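Local coordinates for CIR protein (Plasmodium chabaudi chabaudi, PDB 6ZYV), which is of unknown function but belongs to the Plasmodium-interspersed repeat family of variant antigens, probably membrane proteins of the infected red blood cell, at residues L110-F113 / Y114-I118; C52-N55 / N56-I59; I92-L95 / S96-L99; K142-D145 / L146-N150. The protein carries 5 engineered substitutions. One frame throughout, in Å; residues are numbered along the deposited sequence.

Interaction 1 (L110-F113 / Y114-I118)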
loop_
_atom_site.group_PDB
_atom_site.type_symbol
_atom_site.label_atom_id
_atom_site.label_comp_id
_atom_site.label_asym_id
_atom_site.label_seq_id
_atom_site.Cartn_x
_atom_site.Cartn_y
_atom_site.Cartn_z
ATOM N N LEU A 110 1.480 12.857 8.771
ATOM C CA LEU A 110 2.257 12.065 7.829
ATOM C C LEU A 110 3.563 12.739 7.382
ATOM O O LEU A 110 4.614 12.098 7.445
ATOM C CB LEU A 110 1.375 11.693 6.624
ATOM C CG LEU A 110 2.055 11.062 5.409
ATOM C CD1 LEU A 110 2.604 9.701 5.751
ATOM C CD2 LEU A 110 1.086 10.953 4.263
ATOM N N LYS A 111 3.509 14.019 6.924
ATOM C CA LYS A 111 4.717 14.722 6.476
ATOM C C LYS A 111 5.759 14.794 7.603
ATOM O O LYS A 111 6.920 14.462 7.392
ATOM C CB LYS A 111 4.375 16.124 5.941
ATOM C CG LYS A 111 5.557 16.828 5.250
ATOM C CD LYS A 111 5.093 17.946 4.294
ATOM C CE LYS A 111 6.270 18.526 3.524
ATOM N NZ LYS A 111 5.883 19.682 2.666
ATOM N N ASN A 112 5.303 15.131 8.808
ATOM C CA ASN A 112 6.131 15.204 10.001
ATOM C C ASN A 112 6.723 13.827 10.372
ATOM O O ASN A 112 7.916 13.737 10.637
ATOM C CB ASN A 112 5.326 15.803 11.159
ATOM C CG ASN A 112 6.104 15.923 12.441
ATOM O OD1 ASN A 112 5.984 15.077 13.342
ATOM N ND2 ASN A 112 6.954 16.947 12.533
ATOM N N PHE A 113 5.906 12.768 10.371
ATOM C CA PHE A 113 6.362 11.407 10.640
ATOM C C PHE A 113 7.431 10.974 9.618
ATOM O O PHE A 113 8.404 10.353 10.007
ATOM C CB PHE A 113 5.173 10.404 10.632
ATOM C CG PHE A 113 5.565 9.000 11.035
ATOM C CD1 PHE A 113 6.041 8.099 10.099
ATOM C CD2 PHE A 113 5.473 8.590 12.354
ATOM C CE1 PHE A 113 6.459 6.837 10.482
ATOM C CE2 PHE A 113 5.873 7.321 12.732
ATOM C CZ PHE A 113 6.390 6.462 11.803
ATOM N N TYR A 114 7.247 11.270 8.326
ATOM C CA TYR A 114 8.216 10.882 7.299
ATOM C C TYR A 114 9.580 11.519 7.555
ATOM O O TYR A 114 10.592 10.822 7.549
ATOM C CB TYR A 114 7.726 11.268 5.888
ATOM C CG TYR A 114 8.283 10.371 4.799
ATOM C CD1 TYR A 114 9.532 10.608 4.241
ATOM C CD2 TYR A 114 7.561 9.287 4.327
ATOM C CE1 TYR A 114 10.044 9.789 3.245
ATOM C CE2 TYR A 114 8.059 8.469 3.323
ATOM C CZ TYR A 114 9.313 8.702 2.803
ATOM O OH TYR A 114 9.782 7.870 1.806
ATOM N N THR A 115 9.612 12.838 7.781
ATOM C CA THR A 115 10.859 13.555 8.019
ATOM C C THR A 115 11.510 13.157 9.350
ATOM O O THR A 115 12.725 12.973 9.406
ATOM C CB THR A 115 10.583 15.081 7.993
ATOM O OG1 THR A 115 10.116 15.516 6.708
ATOM C CG2 THR A 115 11.759 15.914 8.457
ATOM N N ASN A 116 10.717 13.029 10.416
ATOM C CA ASN A 116 11.266 12.736 11.737
ATOM C C ASN A 116 11.472 11.265 12.080
ATOM O O ASN A 116 12.149 10.999 13.069
ATOM C CB ASN A 116 10.427 13.379 12.831
ATOM C CG ASN A 116 10.435 14.884 12.787
ATOM O OD1 ASN A 116 9.398 15.531 12.930
ATOM N ND2 ASN A 116 11.605 15.477 12.578
ATOM N N HIS A 117 10.878 10.321 11.342
ATOM C CA HIS A 117 11.021 8.903 11.667
ATOM C C HIS A 117 11.470 8.031 10.525
ATOM O O HIS A 117 12.017 6.961 10.787
ATOM C CB HIS A 117 9.749 8.332 12.276
ATOM C CG HIS A 117 9.371 8.979 13.564
ATOM N ND1 HIS A 117 10.031 8.689 14.755
ATOM C CD2 HIS A 117 8.443 9.930 13.802
ATOM C CE1 HIS A 117 9.470 9.464 15.672
ATOM N NE2 HIS A 117 8.499 10.218 15.149
ATOM N N ILE A 118 11.257 8.449 9.273
ATOM C CA ILE A 118 11.671 7.620 8.132
ATOM C C ILE A 118 12.984 8.111 7.574
ATOM O O ILE A 118 13.934 7.342 7.483
ATOM C CB ILE A 118 10.550 7.490 7.074
ATOM C CG1 ILE A 118 9.416 6.626 7.637
ATOM C CG2 ILE A 118 11.087 6.917 5.761
ATOM C CD1 ILE A 118 8.227 6.836 7.039
#
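Phe113 and His117, one turn apart on helix 110-118, meet with their side chains crossing at about a right angle. The methylene of His117 sits over the centre of one phenyl face, its CB 3.9 Å from the Phe113 ring centroid, a CH-pi contact. The imidazole itself is oblique to the phenyl ring, with planes 33° apart and the closest atoms, Phe113 CD2 and His117 CD2, separated by 3.6 Å. With CG anti to its backbone N (chi1 -174°), Phe113 projects its ring from the helix with a lean toward the C-terminal end, where His117 CB can lie over its face. Ile118 comes to the phenyl edge instead, its CD1 near the ring plane and 3.9 Å from Phe113 CE1.

On the exposed flank, the Asn112 and Asn116 amides are steeply inclined to each other. Asn112 ND2 is 2.9 Å from Asn116 OD1, yet the angle is too poor for a hydrogen bond. The backbone bond from His117 N to Phe113 O (2.8 Å) is bent to 135° where the helix widens into a pi-type turn. Ile118 CG2 lies 3.9 Å above one face of the Tyr114 ring, offset toward the rim; this ring meets Phe63 almost perpendicularly, and Tyr114 OH is hydrogen-bonded to Tyr124. The contact therefore rests on main-chain hydrogen bonds and on carbon packed against aromatic rings; the asparagine amides lie close without a directed bond.

Interaction 2 (C52-N55 / N56-I59)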
loop_
_atom_site.group_PDB
_atom_site.type_symbol
_atom_site.label_atom_id
_atom_site.label_comp_id
_atom_site.label_asym_id
_atom_site.label_seq_id
_atom_site.Cartn_x
_atom_site.Cartn_y
_atom_site.Cartn_z
ATOM N N CYS A 52 14.227 -1.781 17.686
ATOM C CA CYS A 52 12.863 -1.274 17.482
ATOM C C CYS A 52 12.122 -1.187 18.807
ATOM O O CYS A 52 11.189 -1.949 19.046
ATOM C CB CYS A 52 12.078 -2.068 16.437
ATOM S SG CYS A 52 12.468 -1.644 14.710
ATOM N N GLU A 53 12.539 -0.261 19.676
ATOM C CA GLU A 53 11.947 -0.097 21.003
ATOM C C GLU A 53 10.558 0.548 20.954
ATOM O O GLU A 53 9.621 0.050 21.580
ATOM C CB GLU A 53 12.896 0.713 21.902
ATOM C CG GLU A 53 12.369 0.950 23.308
ATOM C CD GLU A 53 13.236 1.850 24.174
ATOM O OE1 GLU A 53 14.149 2.515 23.626
ATOM O OE2 GLU A 53 12.995 1.897 25.403
ATOM N N THR A 54 10.423 1.644 20.202
ATOM C CA THR A 54 9.153 2.347 20.106
ATOM C C THR A 54 8.298 1.877 18.914
ATOM O O THR A 54 8.792 1.192 18.013
ATOM C CB THR A 54 9.380 3.871 20.109
ATOM O OG1 THR A 54 9.914 4.285 18.854
ATOM C CG2 THR A 54 10.277 4.328 21.251
ATOM N N ASN A 55 7.004 2.238 18.941
ATOM C CA ASN A 55 6.022 1.973 17.896
ATOM C C ASN A 55 6.418 2.699 16.608
ATOM O O ASN A 55 6.248 2.147 15.524
ATOM C CB ASN A 55 4.641 2.455 18.340
ATOM C CG ASN A 55 4.040 1.607 19.420
ATOM O OD1 ASN A 55 4.383 0.423 19.563
ATOM N ND2 ASN A 55 3.132 2.194 20.203
ATOM N N ASN A 56 6.955 3.924 16.729
ATOM C CA ASN A 56 7.405 4.705 15.598
ATOM C C ASN A 56 8.593 4.035 14.916
ATOM O O ASN A 56 8.692 4.096 13.693
ATOM C CB ASN A 56 7.783 6.109 16.029
ATOM C CG ASN A 56 6.604 6.973 16.426
ATOM O OD1 ASN A 56 5.443 6.680 16.121
ATOM N ND2 ASN A 56 6.883 8.056 17.119
ATOM N N ASP A 57 9.485 3.393 15.703
ATOM C CA ASP A 57 10.650 2.660 15.200
ATOM C C ASP A 57 10.179 1.462 14.383
ATOM O O ASP A 57 10.729 1.195 13.327
ATOM C CB ASP A 57 11.538 2.153 16.363
ATOM C CG ASP A 57 12.413 3.200 17.028
ATOM O OD1 ASP A 57 12.268 4.399 16.695
ATOM O OD2 ASP A 57 13.242 2.820 17.903
ATOM N N LYS A 58 9.170 0.736 14.870
ATOM C CA LYS A 58 8.627 -0.439 14.189
ATOM C C LYS A 58 7.938 -0.057 12.877
ATOM O O LYS A 58 8.097 -0.763 11.881
ATOM C CB LYS A 58 7.646 -1.185 15.113
ATOM C CG LYS A 58 8.300 -1.774 16.356
ATOM C CD LYS A 58 7.258 -2.338 17.331
ATOM C CE LYS A 58 7.875 -2.686 18.660
ATOM N NZ LYS A 58 6.999 -2.302 19.807
ATOM N N ILE A 59 7.170 1.057 12.879
ATOM C CA ILE A 59 6.478 1.548 11.680
ATOM C C ILE A 59 7.507 1.987 10.652
ATOM O O ILE A 59 7.382 1.657 9.480
ATOM C CB ILE A 59 5.491 2.704 12.016
ATOM C CG1 ILE A 59 4.334 2.196 12.876
ATOM C CG2 ILE A 59 4.946 3.344 10.739
ATOM C CD1 ILE A 59 3.569 3.316 13.604
HETATM O O HOH W 1 15.394 0.889 16.977
#
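Asn55 and Lys58 face each other across the first turn of helix 55-71, their side chains crossing obliquely. Asn55 contributes mainly its backbone: its O receives Ile59 N at 3.0 Å, and Ile59 CG1 also packs on that carbonyl oxygen. Its amide only approaches the lysine, with OD1 3.8 Å from Lys58 NZ, too long for a direct bond. Lys58 runs its aliphatic chain back over the preceding loop. Its CG packs against Cys52 CB at 3.8 Å, and its CE reaches to 3.4 Å from Cys52 O; a bend at the last torsion (chi4 139°) then turns NZ toward the side of the Asn55 amide.

The turn opens helix 55-71, with Thr54 at the N-cap. Rotation of its hydroxyl to a position between backbone N and carbonyl carbon (chi1 74°) presents OG1 to Asp57 N, which donates a weak bond of 3.3 Å. Thr54 O takes the next amide, Lys58 N, at an N-H...O angle of 152°.

Asp57, three residues beyond the cap, directs its carboxylate back to the loop, where OD1 lies 3.2 Å from Thr54 OG1. Its other oxygen, OD2, accepts from a water that in turn accepts from Cys52 N, both legs being 3.0 Å. A negative charge here would probably be favoured by the positive end of the helix dipole. Cys52 is itself tied to Cys42 by a disulfide, while Tyr38 touches Lys58 and Pro43 touches Asp57 from the same loop.

Interaction 3 (I92-L95 / S96-L99)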
loop_
_atom_site.group_PDB
_atom_site.type_symbol
_atom_site.label_atom_id
_atom_site.label_comp_id
_atom_site.label_asym_id
_atom_site.label_seq_id
_atom_site.Cartn_x
_atom_site.Cartn_y
_atom_site.Cartn_z
ATOM N N ILE A 92 3.193 4.634 0.788
ATOM C CA ILE A 92 2.688 5.831 1.462
ATOM C C ILE A 92 1.179 5.736 1.739
ATOM O O ILE A 92 0.712 6.273 2.741
ATOM C CB ILE A 92 3.121 7.094 0.687
ATOM C CG1 ILE A 92 4.659 7.258 0.845
ATOM C CG2 ILE A 92 2.376 8.367 1.147
ATOM C CD1 ILE A 92 5.292 8.231 -0.088
ATOM N N LEU A 93 0.443 4.963 0.943
ATOM C CA LEU A 93 -0.971 4.684 1.189
ATOM C C LEU A 93 -1.064 3.806 2.440
ATOM O O LEU A 93 -1.885 4.074 3.311
ATOM C CB LEU A 93 -1.611 3.964 -0.023
ATOM C CG LEU A 93 -3.069 3.540 0.152
ATOM C CD1 LEU A 93 -3.969 4.780 0.393
ATOM C CD2 LEU A 93 -3.554 2.690 -1.065
ATOM N N TRP A 94 -0.189 2.780 2.558
ATOM C CA TRP A 94 -0.157 1.909 3.729
ATOM C C TRP A 94 0.223 2.730 4.959
ATOM O O TRP A 94 -0.395 2.580 6.015
ATOM C CB TRP A 94 0.842 0.750 3.526
ATOM C CG TRP A 94 1.056 -0.083 4.762
ATOM C CD1 TRP A 94 0.233 -1.064 5.248
ATOM C CD2 TRP A 94 2.138 0.047 5.714
ATOM N NE1 TRP A 94 0.769 -1.587 6.403
ATOM C CE2 TRP A 94 1.943 -0.926 6.704
ATOM C CE3 TRP A 94 3.294 0.851 5.787
ATOM C CZ2 TRP A 94 2.852 -1.097 7.775
ATOM C CZ3 TRP A 94 4.164 0.701 6.857
ATOM C CH2 TRP A 94 3.938 -0.260 7.841
ATOM N N LEU A 95 1.227 3.615 4.824
ATOM C CA LEU A 95 1.682 4.461 5.904
ATOM C C LEU A 95 0.553 5.371 6.403
ATOM O O LEU A 95 0.389 5.522 7.615
ATOM C CB LEU A 95 2.923 5.253 5.470
ATOM C CG LEU A 95 3.585 6.100 6.565
ATOM C CD1 LEU A 95 3.973 5.254 7.771
ATOM C CD2 LEU A 95 4.786 6.875 6.001
ATOM N N SER A 96 -0.265 5.921 5.480
ATOM C CA SER A 96 -1.417 6.765 5.825
ATOM C C SER A 96 -2.433 5.974 6.619
ATOM O O SER A 96 -2.975 6.478 7.595
ATOM C CB SER A 96 -2.079 7.315 4.569
ATOM O OG SER A 96 -1.108 8.040 3.844
ATOM N N TYR A 97 -2.686 4.728 6.212
ATOM C CA TYR A 97 -3.589 3.828 6.904
ATOM C C TYR A 97 -3.083 3.591 8.348
ATOM O O TYR A 97 -3.868 3.692 9.279
ATOM C CB TYR A 97 -3.776 2.514 6.101
ATOM C CG TYR A 97 -4.043 1.301 6.957
ATOM C CD1 TYR A 97 -5.297 1.077 7.505
ATOM C CD2 TYR A 97 -3.025 0.403 7.265
ATOM C CE1 TYR A 97 -5.537 -0.013 8.330
ATOM C CE2 TYR A 97 -3.240 -0.668 8.120
ATOM C CZ TYR A 97 -4.503 -0.887 8.641
ATOM O OH TYR A 97 -4.735 -1.966 9.476
ATOM N N ILE A 98 -1.789 3.279 8.525
ATOM C CA ILE A 98 -1.195 3.029 9.842
ATOM C C ILE A 98 -1.304 4.255 10.744
ATOM O O ILE A 98 -1.752 4.139 11.885
ATOM C CB ILE A 98 0.292 2.582 9.692
ATOM C CG1 ILE A 98 0.372 1.221 8.994
ATOM C CG2 ILE A 98 1.047 2.586 11.060
ATOM C CD1 ILE A 98 -0.274 0.102 9.748
ATOM N N LEU A 99 -0.927 5.424 10.234
ATOM C CA LEU A 99 -1.006 6.646 11.011
ATOM C C LEU A 99 -2.454 6.984 11.366
ATOM O O LEU A 99 -2.712 7.408 12.484
ATOM C CB LEU A 99 -0.279 7.807 10.315
ATOM C CG LEU A 99 1.244 7.632 10.122
ATOM C CD1 LEU A 99 1.864 8.908 9.590
ATOM C CD2 LEU A 99 1.957 7.255 11.436
#
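A buried turn of helix 81-101, in this all-helical ectodomain, carries an i to i+4 aromatic-aliphatic contact in which Ile98 lies over the indole of Trp94. The touching atom is Ile98 CG1, positioned 3.7 Å from the centroid of the six-membered ring and 21° off its normal, which meets the geometry of a CH-pi contact. It is displaced toward the CE2-CZ2 bond, with Trp94 CE2 nearest at 3.5 Å, and Ile98 CD1 continues above the same face, out toward the rim, near NE1 and CZ2. With CG opposite the backbone N (chi1 173°), the indole is carried outward with a slight lean toward the C-terminal end, and its face lies beneath Ile98.

Tyr97 takes a different approach to the same indole. Its CD2 comes to 4.1 Å from Trp94 CD1, but the rings are oblique, with planes 48° apart, so neither a stack nor an edge-to-face pair results. The carbonyl oxygen of Trp94 lies near the plane of the tyrosine ring, at its edge. Outside the turn, the indole NE1 is satisfied by Asp19 on helix 8-20, and the Tyr97 ring is stacked with Tyr158 of helix 154-174; the two aromatic side chains thus join helix 81-101 to two neighbours.

Leu95 and Leu99 add a looser aliphatic pair, Leu95 CD1 to Leu99 CG being 4.3 Å. The small hydroxyl of Ser96 is turned back on its own helix: Ile92 O accepts both Ser96 OG at 2.8 Å and Ser96 N at 2.9 Å, and the two donors arrive from opposite faces of the carbonyl plane.

Interaction 4 (K142-D145 / L146-N150)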
loop_
_atom_site.group_PDB
_atom_site.type_symbol
_atom_site.label_atom_id
_atom_site.label_comp_id
_atom_site.label_asym_id
_atom_site.label_seq_id
_atom_site.Cartn_x
_atom_site.Cartn_y
_atom_site.Cartn_z
ATOM N N LYS A 142 4.909 14.370 -3.376
ATOM C CA LYS A 142 3.671 14.408 -4.124
ATOM C C LYS A 142 2.704 13.397 -3.548
ATOM O O LYS A 142 1.544 13.723 -3.394
ATOM C CB LYS A 142 3.905 14.093 -5.610
ATOM C CG LYS A 142 3.195 15.056 -6.572
ATOM C CD LYS A 142 1.684 15.295 -6.382
ATOM C CE LYS A 142 1.365 16.692 -6.878
ATOM N NZ LYS A 142 -0.068 17.120 -6.765
ATOM N N LYS A 143 3.178 12.185 -3.206
ATOM C CA LYS A 143 2.329 11.149 -2.635
ATOM C C LYS A 143 1.799 11.573 -1.272
ATOM O O LYS A 143 0.619 11.373 -1.008
ATOM C CB LYS A 143 3.035 9.776 -2.599
ATOM C CG LYS A 143 3.479 9.256 -3.963
ATOM C CD LYS A 143 2.313 9.054 -4.949
ATOM C CE LYS A 143 2.743 8.546 -6.326
ATOM N NZ LYS A 143 1.571 8.145 -7.196
ATOM N N ILE A 144 2.638 12.230 -0.438
ATOM C CA ILE A 144 2.207 12.734 0.876
ATOM C C ILE A 144 1.138 13.828 0.700
ATOM O O ILE A 144 0.109 13.815 1.381
ATOM C CB ILE A 144 3.428 13.217 1.717
ATOM C CG1 ILE A 144 4.232 12.039 2.218
ATOM C CG2 ILE A 144 3.021 14.149 2.873
ATOM C CD1 ILE A 144 5.606 12.438 2.761
ATOM N N ASP A 145 1.351 14.718 -0.259
ATOM C CA ASP A 145 0.408 15.789 -0.553
ATOM C C ASP A 145 -0.918 15.227 -1.075
ATOM O O ASP A 145 -1.980 15.716 -0.699
ATOM C CB ASP A 145 1.017 16.785 -1.536
ATOM C CG ASP A 145 0.258 18.091 -1.613
ATOM O OD1 ASP A 145 -0.140 18.611 -0.539
ATOM O OD2 ASP A 145 0.051 18.598 -2.745
ATOM N N LEU A 146 -0.860 14.157 -1.880
ATOM C CA LEU A 146 -2.032 13.475 -2.376
ATOM C C LEU A 146 -2.811 12.841 -1.230
ATOM O O LEU A 146 -4.029 12.901 -1.257
ATOM C CB LEU A 146 -1.654 12.407 -3.393
ATOM C CG LEU A 146 -1.428 12.918 -4.795
ATOM C CD1 LEU A 146 -0.826 11.828 -5.659
ATOM C CD2 LEU A 146 -2.733 13.539 -5.394
ATOM N N MET A 147 -2.136 12.263 -0.233
ATOM C CA MET A 147 -2.831 11.684 0.921
ATOM C C MET A 147 -3.563 12.750 1.709
ATOM O O MET A 147 -4.683 12.506 2.150
ATOM C CB MET A 147 -1.889 10.855 1.820
ATOM C CG MET A 147 -1.180 9.717 1.080
ATOM S SD MET A 147 -2.231 8.357 0.539
ATOM C CE MET A 147 -2.529 8.787 -1.164
ATOM N N ASN A 148 -2.958 13.951 1.840
ATOM C CA ASN A 148 -3.556 15.088 2.523
ATOM C C ASN A 148 -4.704 15.685 1.740
ATOM O O ASN A 148 -5.698 16.059 2.336
ATOM C CB ASN A 148 -2.503 16.156 2.836
ATOM C CG ASN A 148 -1.780 15.861 4.118
ATOM O OD1 ASN A 148 -2.221 16.289 5.196
ATOM N ND2 ASN A 148 -0.694 15.090 4.034
ATOM N N MET A 149 -4.587 15.754 0.413
ATOM C CA MET A 149 -5.658 16.279 -0.446
ATOM C C MET A 149 -6.914 15.395 -0.404
ATOM O O MET A 149 -8.024 15.884 -0.594
ATOM C CB MET A 149 -5.180 16.395 -1.902
ATOM C CG MET A 149 -4.170 17.521 -2.176
ATOM S SD MET A 149 -4.542 19.133 -1.460
ATOM C CE MET A 149 -3.048 20.096 -1.983
ATOM N N ASN A 150 -6.738 14.097 -0.160
ATOM C CA ASN A 150 -7.815 13.119 -0.108
ATOM C C ASN A 150 -8.021 12.594 1.327
ATOM O O ASN A 150 -8.636 11.547 1.465
ATOM C CB ASN A 150 -7.417 11.906 -0.995
ATOM C CG ASN A 150 -7.403 12.173 -2.490
ATOM O OD1 ASN A 150 -8.440 12.402 -3.109
ATOM N ND2 ASN A 150 -6.235 12.119 -3.102
#
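The flat amide of Asn148 lies alongside Ile144, pointing the same way, with Ile144 O almost in the amide plane and Ile144 CG2 4.0 Å from ND2. The bond from ND2 to Ile144 O is 3.1 Å long and nearly straight at 170°, but the donor sits well above the carbonyl plane, 46° out of it. This bond probably restrains rotation of the amide, and Asn148 N is a second donor to the same oxygen. The second flat group, the Asp145 carboxylate, meets the Met149 methyl: CE is 3.5 Å from OD2 and 3.6 Å from OD1, lying before the two oxygens rather than over CG. A bend at chi2 of Met149 brings the methyl back along the helix to this position.

Leu146 has two lysine chains as neighbours. Lys142 CD is 4.2 Å from Leu146 CG, and Lys143 CD is 4.2 Å from Leu146 CD1, so the lysines offer methylenes here. The Lys143 ammonium group has its partner in Asp85, a salt bridge.

At the C-terminal end, Asn150 is the first residue to leave helical backbone angles. Its N and ND2 both donate to Leu146 O, the latter at 3.0 Å, from opposite faces of that carbonyl; ND2 is hydrogen-bonded to Ser207 O as well. Helix 134-149 ends against helix 206-211, whose Gln210 touches Leu146 and whose Ile211 touches Met147 and Asn150, while Ile107 of a loop touches Met147 and Asn148. Met147 also packs on Ile92, Leu93 and Ser96 of helix 81-101, and Ile144 on Leu110, Lys111 and Tyr114 of helix 110-118.

How the interactions relate
Interaction 3 adjoins all three other contacts. Leu95 CD2 meets both Leu110 CD1 and Ile118 CD1 of interaction 1 at 3.6 Å, Ile98 CG2 meets Ile59 CD1 of interaction 2 at 3.7 Å, and Ser96 OG lies 3.2 Å from Met147 CG of interaction 4. Interaction 1 likewise touches the other three: Phe113 CZ packs on Ile59 CG2 at 3.6 Å, and Leu110 CD2 on Met147 CB at 3.9 Å. Interactions 2 and 4 do not meet, with nearest atoms about 12 Å apart and centres about 24 Å apart. Helices 81-101 and 110-118 therefore bridge helices 55-71 and 134-149 mainly through apolar side chains, with Ser96 OG and the Asn56 amide also in the packing.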